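Local coordinates for Sodium/calcium exchanger membrane region domain-containing protein (Archaeoglobus fulgidus, PDB 4KPP) that probably exchanges protons for calcium ions across the membrane, at residues G83-V97 with G291-K303. Residues are numbered along the deposited sequence; the frame is centred on the assembly and turned at random.
Sequences GYFAWKAGSVGGEYV and GTIAIIYSISAFK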
# COMPACT_ATOMS: atom_id res chain seq x y z
N GLY A 83 -4.30 -9.25 6.29
CA GLY A 83 -4.36 -9.69 7.67
C GLY A 83 -5.33 -10.84 7.86
O GLY A 83 -5.08 -11.75 8.65
N TYR A 84 -6.45 -10.80 7.13
CA TYR A 84 -7.42 -11.88 7.19
C TYR A 84 -6.82 -13.19 6.70
O TYR A 84 -7.01 -14.24 7.31
CB TYR A 84 -8.68 -11.55 6.38
CG TYR A 84 -9.60 -12.74 6.20
CD1 TYR A 84 -10.46 -13.13 7.22
CD2 TYR A 84 -9.60 -13.48 5.02
CE1 TYR A 84 -11.30 -14.23 7.07
CE2 TYR A 84 -10.43 -14.57 4.87
CZ TYR A 84 -11.28 -14.94 5.89
OH TYR A 84 -12.11 -16.03 5.74
N PHE A 85 -6.11 -13.11 5.58
CA PHE A 85 -5.42 -14.27 5.01
C PHE A 85 -4.39 -14.84 5.99
O PHE A 85 -4.26 -16.05 6.12
CB PHE A 85 -4.72 -13.89 3.71
CG PHE A 85 -5.65 -13.66 2.56
CD1 PHE A 85 -6.78 -14.44 2.41
CD2 PHE A 85 -5.39 -12.67 1.63
CE1 PHE A 85 -7.63 -14.24 1.36
CE2 PHE A 85 -6.24 -12.47 0.56
CZ PHE A 85 -7.37 -13.25 0.43
N ALA A 86 -3.65 -13.96 6.65
CA ALA A 86 -2.66 -14.40 7.63
C ALA A 86 -3.33 -15.02 8.86
O ALA A 86 -2.82 -15.98 9.43
CB ALA A 86 -1.75 -13.25 8.03
N TRP A 87 -4.48 -14.47 9.26
CA TRP A 87 -5.22 -15.03 10.39
C TRP A 87 -5.70 -16.44 10.09
O TRP A 87 -5.53 -17.35 10.90
CB TRP A 87 -6.40 -14.14 10.78
CG TRP A 87 -7.14 -14.65 11.99
CD1 TRP A 87 -8.15 -15.57 12.01
CD2 TRP A 87 -6.91 -14.28 13.36
NE1 TRP A 87 -8.57 -15.79 13.30
CE2 TRP A 87 -7.82 -15.01 14.15
CE3 TRP A 87 -6.02 -13.41 13.99
CZ2 TRP A 87 -7.87 -14.89 15.54
CZ3 TRP A 87 -6.08 -13.29 15.37
CH2 TRP A 87 -6.99 -14.03 16.13
N LYS A 88 -6.31 -16.61 8.92
CA LYS A 88 -6.77 -17.92 8.49
C LYS A 88 -5.59 -18.89 8.33
O LYS A 88 -5.71 -20.07 8.62
CB LYS A 88 -7.55 -17.82 7.18
CG LYS A 88 -8.76 -16.88 7.25
CD LYS A 88 -9.79 -17.38 8.25
CE LYS A 88 -10.34 -18.75 7.86
NZ LYS A 88 -11.36 -19.25 8.82
N ALA A 89 -4.46 -18.36 7.88
CA ALA A 89 -3.25 -19.17 7.69
C ALA A 89 -2.79 -19.85 8.99
O ALA A 89 -2.36 -20.99 8.97
CB ALA A 89 -2.13 -18.33 7.10
N GLY A 90 -2.88 -19.13 10.10
CA GLY A 90 -2.41 -19.64 11.37
C GLY A 90 -3.46 -20.43 12.13
O GLY A 90 -3.13 -21.36 12.87
N SER A 91 -4.72 -20.06 11.94
CA SER A 91 -5.82 -20.71 12.65
C SER A 91 -6.35 -21.92 11.90
O SER A 91 -6.85 -22.87 12.50
CB SER A 91 -6.96 -19.71 12.90
OG SER A 91 -7.50 -19.25 11.68
N VAL A 92 -6.24 -21.90 10.57
CA VAL A 92 -6.78 -22.96 9.74
C VAL A 92 -5.70 -23.64 8.90
O VAL A 92 -5.71 -24.86 8.72
CB VAL A 92 -7.93 -22.44 8.84
CG1 VAL A 92 -8.22 -23.39 7.69
CG2 VAL A 92 -9.18 -22.20 9.66
N GLY A 93 -4.76 -22.85 8.39
CA GLY A 93 -3.70 -23.39 7.56
C GLY A 93 -4.15 -23.58 6.13
O GLY A 93 -4.96 -22.80 5.62
N GLY A 94 -3.64 -24.62 5.49
CA GLY A 94 -4.00 -24.91 4.11
C GLY A 94 -3.51 -23.84 3.15
O GLY A 94 -2.41 -23.32 3.31
N GLU A 95 -4.35 -23.51 2.18
CA GLU A 95 -3.97 -22.58 1.12
C GLU A 95 -3.76 -21.15 1.61
O GLU A 95 -3.11 -20.36 0.94
CB GLU A 95 -5.01 -22.61 -0.01
CG GLU A 95 -5.03 -23.91 -0.79
CD GLU A 95 -3.70 -24.21 -1.44
OE1 GLU A 95 -3.28 -23.44 -2.34
OE2 GLU A 95 -3.06 -25.21 -1.06
N TYR A 96 -4.32 -20.83 2.77
CA TYR A 96 -4.21 -19.49 3.32
C TYR A 96 -2.77 -19.10 3.64
O TYR A 96 -2.44 -17.91 3.71
CB TYR A 96 -5.11 -19.33 4.55
CG TYR A 96 -6.60 -19.38 4.24
CD1 TYR A 96 -7.23 -18.32 3.60
CD2 TYR A 96 -7.37 -20.48 4.59
CE1 TYR A 96 -8.58 -18.36 3.31
CE2 TYR A 96 -8.72 -20.53 4.31
CZ TYR A 96 -9.33 -19.47 3.67
OH TYR A 96 -10.67 -19.50 3.38
N VAL A 97 -1.91 -20.10 3.83
CA VAL A 97 -0.49 -19.88 4.03
C VAL A 97 0.14 -19.19 2.82
O VAL A 97 0.91 -18.24 2.96
CB VAL A 97 0.26 -21.20 4.30
CG1 VAL A 97 1.75 -20.95 4.44
CG2 VAL A 97 -0.29 -21.89 5.55
N GLY A 291 5.82 -7.63 8.33
CA GLY A 291 5.84 -7.93 9.75
C GLY A 291 4.47 -8.30 10.27
O GLY A 291 4.33 -9.23 11.07
N THR A 292 3.45 -7.59 9.79
CA THR A 292 2.08 -7.81 10.25
C THR A 292 1.57 -9.21 9.93
O THR A 292 1.01 -9.88 10.79
CB THR A 292 1.11 -6.76 9.66
OG1 THR A 292 1.50 -5.46 10.10
CG2 THR A 292 -0.31 -7.04 10.11
N ILE A 293 1.76 -9.67 8.69
CA ILE A 293 1.27 -10.99 8.32
C ILE A 293 2.03 -12.11 9.04
O ILE A 293 1.45 -13.14 9.39
CB ILE A 293 1.26 -11.23 6.79
CG1 ILE A 293 2.68 -11.19 6.21
CG2 ILE A 293 0.36 -10.21 6.09
CD1 ILE A 293 2.75 -11.60 4.76
N ALA A 294 3.33 -11.91 9.27
CA ALA A 294 4.13 -12.90 9.99
C ALA A 294 3.75 -12.93 11.47
O ALA A 294 3.66 -14.00 12.07
CB ALA A 294 5.61 -12.62 9.82
N ILE A 295 3.52 -11.76 12.04
CA ILE A 295 3.08 -11.65 13.43
C ILE A 295 1.71 -12.28 13.63
O ILE A 295 1.51 -13.10 14.53
CB ILE A 295 3.06 -10.18 13.92
CG1 ILE A 295 4.48 -9.68 14.20
CG2 ILE A 295 2.21 -10.04 15.17
CD1 ILE A 295 4.55 -8.21 14.57
N ILE A 296 0.76 -11.91 12.77
CA ILE A 296 -0.59 -12.45 12.81
C ILE A 296 -0.59 -13.97 12.67
O ILE A 296 -1.38 -14.66 13.32
CB ILE A 296 -1.49 -11.80 11.72
CG1 ILE A 296 -1.84 -10.36 12.11
CG2 ILE A 296 -2.77 -12.59 11.52
CD1 ILE A 296 -2.77 -9.67 11.13
N TYR A 297 0.30 -14.49 11.83
CA TYR A 297 0.44 -15.93 11.64
C TYR A 297 0.76 -16.65 12.96
O TYR A 297 0.31 -17.78 13.18
CB TYR A 297 1.52 -16.23 10.60
CG TYR A 297 1.69 -17.70 10.28
CD1 TYR A 297 0.73 -18.38 9.53
CD2 TYR A 297 2.81 -18.40 10.71
CE1 TYR A 297 0.88 -19.72 9.23
CE2 TYR A 297 2.97 -19.74 10.41
CZ TYR A 297 2.00 -20.40 9.67
OH TYR A 297 2.15 -21.74 9.37
N SER A 298 1.52 -16.00 13.83
CA SER A 298 1.84 -16.57 15.14
C SER A 298 0.69 -16.36 16.13
O SER A 298 0.40 -17.24 16.93
CB SER A 298 3.13 -15.97 15.69
OG SER A 298 4.26 -16.50 15.04
N ILE A 299 0.06 -15.19 16.06
CA ILE A 299 -1.01 -14.86 16.99
C ILE A 299 -2.24 -15.75 16.80
O ILE A 299 -2.78 -16.28 17.77
CB ILE A 299 -1.43 -13.37 16.88
CG1 ILE A 299 -0.26 -12.47 17.28
CG2 ILE A 299 -2.64 -13.09 17.75
CD1 ILE A 299 -0.61 -11.00 17.30
N SER A 300 -2.68 -15.90 15.55
CA SER A 300 -3.88 -16.67 15.24
C SER A 300 -3.73 -18.15 15.57
O SER A 300 -4.72 -18.85 15.78
CB SER A 300 -4.27 -16.50 13.77
OG SER A 300 -3.26 -17.00 12.91
N ALA A 301 -2.49 -18.62 15.61
CA ALA A 301 -2.20 -20.01 15.95
C ALA A 301 -1.91 -20.14 17.44
O ALA A 301 -1.82 -21.25 17.97
CB ALA A 301 -1.02 -20.52 15.15
N PHE A 302 -1.78 -18.99 18.11
CA PHE A 302 -1.37 -18.93 19.51
C PHE A 302 -0.05 -19.65 19.76
O PHE A 302 0.08 -20.40 20.73
CB PHE A 302 -2.46 -19.48 20.43
N LYS A 303 0.92 -19.43 18.88
CA LYS A 303 2.20 -20.12 18.97
C LYS A 303 3.32 -19.39 18.22
O LYS A 303 3.11 -18.88 17.12
CB LYS A 303 2.06 -21.55 18.43
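Ser-300 meets Trp-87 twice. Ser-300 CB lies over one face of the indole, 3.7 Å from the centroid of the six-membered ring of Trp-87, in a CH-pi contact. Ser-300 OG is 3.1 Å from Trp-87 O and 3.0 Å from Ile-296 O, and its single proton can serve either acceptor. The torsion that sets OG between the backbone N and the carbonyl carbon (chi1 63°) keeps both within range. Gly-90, with no side chain, lets Ser-300 OG come to 3.2 Å from its CA. Ile-296 sends CG2 to the edge of the indole and against the backbone, 3.4 Å from Trp-87 N. Ala-86 CB fits between Ile-293 and Ile-296. The Tyr-297 ring meets Ala-89, whose CB lies in plane at the ring edge, 3.8 Å from Tyr-297 CD1. In the second shell, Ser-91 OG donates to Trp-87 O (2.8 Å) from above the carbonyl plane. After helix 291-299 the chain turns in a Schellman motif, with Phe-302 at positive phi. Helices 83-91 and 291-299 cross at -34°, their axes 7.4 Å apart at closest approach. Tyr-297 and Val-97 also touch strand 307-308, while Tyr-84 and Phe-85 pack on helix 224-237.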